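Local structure of glycine betaine/carnitine/choline ABC transporter%2C ATP-binding protein%2C putative (Staphylococcus aureus, 5IIP) at residues Ile45-Glu50 with Val57-Gln62; Ile68-Ser73 with Gly79-Glu84; Thr119-Asn124 with Ala144-Ile149. The protein probably serves as the ATP-binding subunit of the osmolyte uptake system OpuC, which c-di-AMP inhibits, and its crystallised fragment carries a pair of CBS domains. All blocks are in the same frame, centred on the assembly; numbering follows the deposited sequence.

Contact 1 of 3, residues Ile45-Glu50 with Val57-Gln62; sequences ITIQAE and VHIMRQ
Ile-59, reaching from the helix at 57-62, meets both Ile-45 and Ile-47 of the segment 45-50, and its two branches share the work. The contact is apolar, with no hydrogen bond across it. At one end the branch methyls touch: Ile-59 CG2 lies 3.8 Å from Ile-45 CG2, the two side chains overlapping in passing, heading opposite ways. At the other end the longer branch is used, and Ile-59 CD1 rests against the flank of Ile-47, 3.8 Å from Ile-47 CG1 and 4.0 Å from Ile-47 CD1. The first torsion of Ile-59 (chi1 -62°) makes this division possible, since it places CG1 beside the backbone N and CG2 anti to it, so that one methyl goes to each isoleucine. Ile-47 offers an extended branch in return, its CG1 anti to the backbone N (chi1 -163°) and its CD1 continuing the line.

Helix 53-63 is here the crossover of a beta-alpha-beta unit of the CBS domain, linking strand 46-48 to the parallel strand 67-71, and Ile-59 packs it onto the first of these strands. The CA atoms of Ile-47 and Ile-59, the nearest pair, are 8.0 Å apart.

Backbone enters the packing at one point, where Ile-59 CD1 approaches Thr-46 O at 4.0 Å, a van der Waals contact. Packing continues beyond the segments: Ile-45 also touches Ile-68 and Lys-63, while Ile-47 touches Val-70, Ala-56 and Leu-96. On the helix, Met-60 and Val-57 touch Ile-86 of helix 83-90.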
# COMPACT_ATOMS: atom_id res chain seq x y z
N ILE D 45 -14.24 -10.13 -1.43
CA ILE D 45 -14.42 -10.92 -0.25
C ILE D 45 -14.00 -10.06 0.90
O ILE D 45 -12.95 -9.48 0.88
CB ILE D 45 -13.51 -12.14 -0.28
CG1 ILE D 45 -13.80 -12.95 -1.53
CG2 ILE D 45 -13.69 -12.97 0.96
CD1 ILE D 45 -15.12 -13.66 -1.50
N THR D 46 -14.84 -9.98 1.91
CA THR D 46 -14.57 -9.10 3.00
C THR D 46 -14.66 -9.73 4.32
O THR D 46 -15.05 -10.85 4.45
CB THR D 46 -15.54 -7.93 3.01
OG1 THR D 46 -16.86 -8.40 3.18
CG2 THR D 46 -15.48 -7.23 1.76
N ILE D 47 -14.23 -8.96 5.30
CA ILE D 47 -14.28 -9.33 6.68
C ILE D 47 -14.57 -8.09 7.48
O ILE D 47 -14.08 -7.05 7.16
CB ILE D 47 -12.99 -10.00 7.16
CG1 ILE D 47 -13.26 -10.72 8.45
CG2 ILE D 47 -11.88 -9.01 7.38
CD1 ILE D 47 -12.10 -11.50 8.97
N GLN D 48 -15.37 -8.22 8.51
CA GLN D 48 -15.69 -7.09 9.33
C GLN D 48 -14.52 -6.78 10.21
O GLN D 48 -13.74 -7.63 10.51
CB GLN D 48 -16.96 -7.33 10.10
CG GLN D 48 -18.13 -7.59 9.21
CD GLN D 48 -18.78 -6.34 8.70
OE1 GLN D 48 -18.91 -5.38 9.40
NE2 GLN D 48 -19.24 -6.39 7.50
N ALA D 49 -14.39 -5.54 10.61
CA ALA D 49 -13.28 -5.08 11.43
C ALA D 49 -13.15 -5.67 12.81
O ALA D 49 -12.09 -5.75 13.34
CB ALA D 49 -13.30 -3.58 11.53
N GLU D 50 -14.26 -6.06 13.38
CA GLU D 50 -14.28 -6.61 14.71
C GLU D 50 -13.85 -8.04 14.78
O GLU D 50 -13.62 -8.55 15.83
CB GLU D 50 -15.65 -6.46 15.30
CG GLU D 50 -16.14 -5.03 15.29
CD GLU D 50 -16.74 -4.62 13.98
OE1 GLU D 50 -16.76 -5.43 13.06
OE2 GLU D 50 -17.20 -3.50 13.87
N VAL D 57 -8.58 -16.32 8.30
CA VAL D 57 -8.06 -17.54 7.74
C VAL D 57 -9.20 -18.43 7.22
O VAL D 57 -9.09 -18.99 6.18
CB VAL D 57 -7.20 -18.26 8.81
CG1 VAL D 57 -7.11 -19.74 8.60
CG2 VAL D 57 -5.82 -17.67 8.86
N HIS D 58 -10.28 -18.56 7.97
CA HIS D 58 -11.39 -19.41 7.55
C HIS D 58 -12.05 -18.93 6.32
O HIS D 58 -12.40 -19.70 5.47
CB HIS D 58 -12.43 -19.53 8.65
CG HIS D 58 -11.91 -20.17 9.89
ND1 HIS D 58 -12.17 -19.66 11.14
CD2 HIS D 58 -11.11 -21.24 10.08
CE1 HIS D 58 -11.56 -20.41 12.05
NE2 HIS D 58 -10.90 -21.36 11.42
N ILE D 59 -12.24 -17.63 6.25
CA ILE D 59 -12.90 -17.01 5.13
C ILE D 59 -12.15 -17.19 3.85
O ILE D 59 -12.74 -17.36 2.82
CB ILE D 59 -13.10 -15.53 5.39
CG1 ILE D 59 -13.97 -15.38 6.61
CG2 ILE D 59 -13.72 -14.84 4.22
CD1 ILE D 59 -14.40 -13.99 6.88
N MET D 60 -10.85 -17.12 3.94
CA MET D 60 -10.04 -17.30 2.77
C MET D 60 -10.18 -18.69 2.19
O MET D 60 -10.28 -18.83 1.00
CB MET D 60 -8.59 -16.95 3.07
CG MET D 60 -8.30 -15.49 2.90
SD MET D 60 -7.00 -14.84 3.92
CE MET D 60 -6.37 -13.72 2.72
N ARG D 61 -10.22 -19.70 3.05
CA ARG D 61 -10.38 -21.07 2.61
C ARG D 61 -11.70 -21.22 1.96
O ARG D 61 -11.80 -21.83 0.94
N GLN D 62 -12.75 -20.66 2.52
CA GLN D 62 -14.05 -20.90 1.91
C GLN D 62 -14.16 -20.42 0.50
O GLN D 62 -14.71 -21.11 -0.33
CB GLN D 62 -15.15 -20.24 2.69
CG GLN D 62 -15.20 -20.67 4.11
CD GLN D 62 -16.59 -20.60 4.68
OE1 GLN D 62 -17.03 -19.56 5.13
NE2 GLN D 62 -17.28 -21.72 4.67

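Contact 2 of 3, residues Ile68-Ser73 with Gly79-Glu84; sequences IFVVDS and GFLDIE
Phe-69 and Phe-80 bring their rings together with different first torsions: Phe-69 keeps CG beside its backbone N (chi1 -58°), whereas Phe-80 swings CG anti to N and beside its carbonyl carbon (chi1 179°). Both side chains leave the same face of the sheet and run alongside each other in the same direction. The result is an offset edge-to-face pair, with centroids 5.2 Å apart and planes at 63°, in which the edge of Phe-80 is presented to the face of Phe-69.

Phe-69 and Phe-80 form a non-hydrogen-bonded antiparallel pair, framed by hydrogen-bonded pairs at Ile-68 with Leu-81 and Val-70 with Gly-79. Leu-81 N donates to Ile-68 O over 2.9 Å. In the next pair Val-70 N reaches Gly-79 O at 3.1 Å, and the return bond from Gly-79 N to Val-70 O is weak at 3.4 Å. Phe-69 CA adds a CA-H...O contact to Gly-79 O.

On the other face, Ile-68 CG1 lies 3.8 Å from Leu-81 CB, and Leu-81 CD1 bridges to Val-70 CG2 at 4.1 Å. On this face Ile-68 also touches Ile-45 and Ile-47 of the neighbouring segment, and Val-70 touches Ile-47, whereas Phe-69 is pressed against Pro-129, Leu-137 and Leu-140 of the following CBS domain.

Just before helix 83-90, Asp-82 is the N-cap, its OD1 accepting from Asp-85 N, while its OD2 makes a salt bridge to Arg-123 of the second subunit. The segments 68-73 and 79-84 thus carry the antiparallel beta hairpin of a CBS domain, running on into its second helix.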
# COMPACT_ATOMS: atom_id res chain seq x y z
N ILE D 68 -8.22 -10.54 1.55
CA ILE D 68 -9.51 -10.02 1.87
C ILE D 68 -9.43 -8.59 2.25
O ILE D 68 -8.43 -8.09 2.68
CB ILE D 68 -10.11 -10.78 3.05
CG1 ILE D 68 -9.10 -10.89 4.15
CG2 ILE D 68 -10.47 -12.18 2.67
CD1 ILE D 68 -9.58 -11.67 5.33
N PHE D 69 -10.56 -7.95 2.12
CA PHE D 69 -10.71 -6.58 2.45
C PHE D 69 -11.54 -6.35 3.69
O PHE D 69 -12.57 -6.90 3.85
CB PHE D 69 -11.32 -5.89 1.27
CG PHE D 69 -10.55 -6.03 0.05
CD1 PHE D 69 -9.56 -5.15 -0.23
CD2 PHE D 69 -10.77 -7.06 -0.77
CE1 PHE D 69 -8.81 -5.29 -1.34
CE2 PHE D 69 -10.03 -7.22 -1.89
CZ PHE D 69 -9.04 -6.33 -2.18
N VAL D 70 -11.04 -5.49 4.56
CA VAL D 70 -11.69 -5.12 5.78
C VAL D 70 -12.59 -3.93 5.59
O VAL D 70 -12.18 -2.95 5.09
CB VAL D 70 -10.66 -4.76 6.83
CG1 VAL D 70 -11.29 -4.55 8.18
CG2 VAL D 70 -9.63 -5.83 6.93
N VAL D 71 -13.82 -4.04 6.04
CA VAL D 71 -14.76 -2.97 5.96
C VAL D 71 -15.44 -2.86 7.28
O VAL D 71 -15.39 -3.76 8.05
CB VAL D 71 -15.84 -3.21 4.93
CG1 VAL D 71 -15.30 -3.16 3.54
CG2 VAL D 71 -16.51 -4.52 5.17
N ASP D 72 -16.06 -1.72 7.51
CA ASP D 72 -16.82 -1.48 8.70
C ASP D 72 -18.31 -1.77 8.57
O ASP D 72 -18.77 -2.28 7.60
CB ASP D 72 -16.56 -0.11 9.28
CG ASP D 72 -17.00 0.99 8.43
OD1 ASP D 72 -17.68 0.79 7.45
OD2 ASP D 72 -16.65 2.11 8.75
N SER D 73 -19.07 -1.41 9.57
CA SER D 73 -20.49 -1.68 9.60
C SER D 73 -21.20 -1.07 8.46
O SER D 73 -22.17 -1.58 8.01
CB SER D 73 -21.10 -1.22 10.90
OG SER D 73 -22.46 -1.52 10.92
N GLY D 79 -9.09 -1.61 5.29
CA GLY D 79 -7.87 -2.34 5.16
C GLY D 79 -7.78 -3.46 4.19
O GLY D 79 -8.70 -3.81 3.54
N PHE D 80 -6.60 -4.04 4.15
CA PHE D 80 -6.31 -5.14 3.27
C PHE D 80 -5.49 -6.22 3.95
O PHE D 80 -4.60 -5.94 4.71
CB PHE D 80 -5.56 -4.56 2.07
CG PHE D 80 -5.16 -5.55 1.06
CD1 PHE D 80 -6.00 -5.89 0.06
CD2 PHE D 80 -3.93 -6.12 1.10
CE1 PHE D 80 -5.64 -6.79 -0.88
CE2 PHE D 80 -3.56 -7.04 0.17
CZ PHE D 80 -4.41 -7.37 -0.83
N LEU D 81 -5.82 -7.47 3.67
CA LEU D 81 -5.08 -8.60 4.21
C LEU D 81 -4.75 -9.67 3.19
O LEU D 81 -5.56 -10.01 2.40
CB LEU D 81 -5.85 -9.25 5.31
CG LEU D 81 -6.15 -8.51 6.58
CD1 LEU D 81 -7.31 -9.18 7.24
CD2 LEU D 81 -4.95 -8.56 7.47
N ASP D 82 -3.55 -10.20 3.25
CA ASP D 82 -3.09 -11.26 2.37
C ASP D 82 -2.46 -12.31 3.22
O ASP D 82 -2.31 -12.10 4.38
CB ASP D 82 -2.17 -10.77 1.25
CG ASP D 82 -0.86 -10.28 1.73
OD1 ASP D 82 -0.47 -10.55 2.85
OD2 ASP D 82 -0.19 -9.63 0.94
N ILE D 83 -2.07 -13.43 2.66
CA ILE D 83 -1.52 -14.54 3.43
C ILE D 83 -0.32 -14.24 4.26
O ILE D 83 -0.27 -14.66 5.38
CB ILE D 83 -1.17 -15.71 2.51
CG1 ILE D 83 -2.41 -16.24 1.84
CG2 ILE D 83 -0.56 -16.87 3.25
CD1 ILE D 83 -3.37 -16.94 2.78
N GLU D 84 0.65 -13.55 3.72
CA GLU D 84 1.80 -13.24 4.50
C GLU D 84 1.45 -12.37 5.69
O GLU D 84 1.96 -12.56 6.76
CB GLU D 84 2.88 -12.61 3.63
CG GLU D 84 4.22 -12.36 4.30
CD GLU D 84 4.80 -13.57 4.95
OE1 GLU D 84 4.49 -14.69 4.54
OE2 GLU D 84 5.57 -13.39 5.88

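Contact 3 of 3, residues Thr119-Asn124 with Ala144-Ile149; sequences TILKRN and ANVVDI
Leu-121 and Val-147 mark the closest approach of the two backbones, their CA atoms 7.4 Å apart where the end of helix 114-122 passes beside helix 143-153. Side chains fill the gap with apolar contacts, and no hydrogen bond joins the segments. Val-146 faces two successive residues of the other helix and gives a methyl to each: its CG1 lies 3.8 Å from Leu-121 CD2, and its CG2 lies 4.1 Å from Ile-120 CG2. With CG1 anti to the backbone N (chi1 172°), the fork of the valine opens toward both neighbours on the opposing helix.

The pair belongs to the second CBS domain of the fragment, whose beta-alpha-beta-beta-alpha order brings its helices side by side against a three-stranded sheet; the hairpin of strands 127-131 and 137-142 lies between them in sequence.

Leu-121 reaches further than the direction of its CB suggests. A near-straight second torsion (chi2 174°) carries CD1 along the chain and leaves CD2 turned across the gap, where it also meets Val-147 CG2 at 3.9 Å. Polar ties lie just outside this apolar patch: Arg-143 donates through NH2 to Leu-121 O and through NE to Arg-123 O, holding the C-terminal end of helix 114-122 near the start of helix 143-153. Arg-123, where the chain leaves the helix, extends its NH1 to a salt bridge with Asp-85 OD1 of the second subunit.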
# COMPACT_ATOMS: atom_id res chain seq x y z
N THR D 119 -1.30 2.56 -14.97
CA THR D 119 -0.77 2.47 -13.64
C THR D 119 -0.87 1.07 -13.15
O THR D 119 0.01 0.59 -12.52
CB THR D 119 -1.52 3.39 -12.67
OG1 THR D 119 -1.22 4.74 -12.98
CG2 THR D 119 -1.14 3.18 -11.25
N ILE D 120 -1.98 0.43 -13.42
CA ILE D 120 -2.19 -0.92 -12.99
C ILE D 120 -1.24 -1.88 -13.62
O ILE D 120 -0.75 -2.73 -12.97
CB ILE D 120 -3.62 -1.37 -13.30
CG1 ILE D 120 -4.56 -0.56 -12.48
CG2 ILE D 120 -3.84 -2.84 -13.05
CD1 ILE D 120 -5.99 -0.86 -12.78
N LEU D 121 -1.06 -1.77 -14.92
CA LEU D 121 -0.16 -2.63 -15.65
C LEU D 121 1.28 -2.40 -15.30
O LEU D 121 2.06 -3.29 -15.24
CB LEU D 121 -0.36 -2.48 -17.15
CG LEU D 121 -1.66 -2.96 -17.73
CD1 LEU D 121 -1.81 -2.63 -19.18
CD2 LEU D 121 -1.85 -4.41 -17.52
N LYS D 122 1.64 -1.15 -15.13
CA LYS D 122 2.99 -0.77 -14.79
C LYS D 122 3.46 -1.14 -13.40
O LYS D 122 4.59 -1.47 -13.20
CB LYS D 122 3.20 0.70 -15.03
CG LYS D 122 3.49 1.09 -16.46
CD LYS D 122 3.90 2.54 -16.52
CE LYS D 122 3.72 3.13 -17.87
NZ LYS D 122 3.54 4.56 -17.67
N ARG D 123 2.58 -1.02 -12.45
CA ARG D 123 2.90 -1.33 -11.10
C ARG D 123 2.68 -2.77 -10.81
O ARG D 123 2.18 -3.49 -11.61
CB ARG D 123 2.05 -0.53 -10.14
CG ARG D 123 1.92 0.92 -10.45
CD ARG D 123 2.98 1.72 -9.77
NE ARG D 123 2.58 3.11 -9.70
CZ ARG D 123 3.40 4.14 -9.74
NH1 ARG D 123 4.69 3.96 -9.87
NH2 ARG D 123 2.91 5.35 -9.66
N ASN D 124 3.05 -3.17 -9.63
CA ASN D 124 2.91 -4.52 -9.23
C ASN D 124 1.72 -4.81 -8.35
O ASN D 124 1.59 -5.88 -7.82
CB ASN D 124 4.16 -4.96 -8.53
CG ASN D 124 4.45 -6.39 -8.75
OD1 ASN D 124 4.02 -6.98 -9.72
ND2 ASN D 124 5.16 -6.99 -7.82
N ALA D 144 -4.68 -9.26 -12.78
CA ALA D 144 -4.80 -10.38 -13.69
C ALA D 144 -5.89 -10.18 -14.66
O ALA D 144 -5.78 -10.54 -15.79
CB ALA D 144 -4.99 -11.66 -12.95
N ASN D 145 -6.97 -9.64 -14.19
CA ASN D 145 -8.09 -9.37 -15.05
C ASN D 145 -7.85 -8.32 -16.11
O ASN D 145 -8.35 -8.41 -17.19
CB ASN D 145 -9.31 -9.04 -14.23
CG ASN D 145 -9.87 -10.23 -13.56
OD1 ASN D 145 -9.71 -11.33 -14.03
ND2 ASN D 145 -10.50 -10.03 -12.45
N VAL D 146 -7.11 -7.29 -15.76
CA VAL D 146 -6.80 -6.21 -16.67
C VAL D 146 -5.95 -6.73 -17.81
O VAL D 146 -6.14 -6.34 -18.91
CB VAL D 146 -6.12 -5.06 -15.94
CG1 VAL D 146 -5.61 -4.03 -16.90
CG2 VAL D 146 -7.07 -4.45 -14.96
N VAL D 147 -5.02 -7.61 -17.51
CA VAL D 147 -4.18 -8.20 -18.52
C VAL D 147 -4.98 -9.05 -19.46
O VAL D 147 -4.81 -8.98 -20.63
CB VAL D 147 -3.09 -9.08 -17.88
CG1 VAL D 147 -2.28 -9.79 -18.91
CG2 VAL D 147 -2.18 -8.29 -16.99
N ASP D 148 -5.87 -9.86 -18.93
CA ASP D 148 -6.70 -10.73 -19.75
C ASP D 148 -7.61 -9.99 -20.70
O ASP D 148 -7.76 -10.36 -21.84
CB ASP D 148 -7.58 -11.61 -18.86
CG ASP D 148 -6.87 -12.79 -18.27
OD1 ASP D 148 -6.18 -13.51 -18.99
OD2 ASP D 148 -7.00 -13.03 -17.08
N ILE D 149 -8.25 -8.95 -20.20
CA ILE D 149 -9.15 -8.12 -20.98
C ILE D 149 -8.43 -7.40 -22.06
O ILE D 149 -8.84 -7.34 -23.19
CB ILE D 149 -9.70 -6.98 -20.11
CG2 ILE D 149 -10.72 -6.17 -20.85

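From the N terminus, contact 1 closes first, folding helix 53-63 back over strand 46-48. Contact 2 then closes the short hairpin between strands 67-71 and 77-82, and contact 3 spans a longer loop that includes the hairpin of the second CBS domain. The three follow one another in series, none nested or crossed. Contacts 1 and 2 share a sheet and touch directly: Ile-47 N lies 3.0 Å from Phe-69 O, a probable hydrogen bond. Contact 3 lies in the other CBS domain, on the opposite side of the chain's centre from contact 1, their centres about 25 Å apart. Contacts 2 and 3 both touch the second subunit.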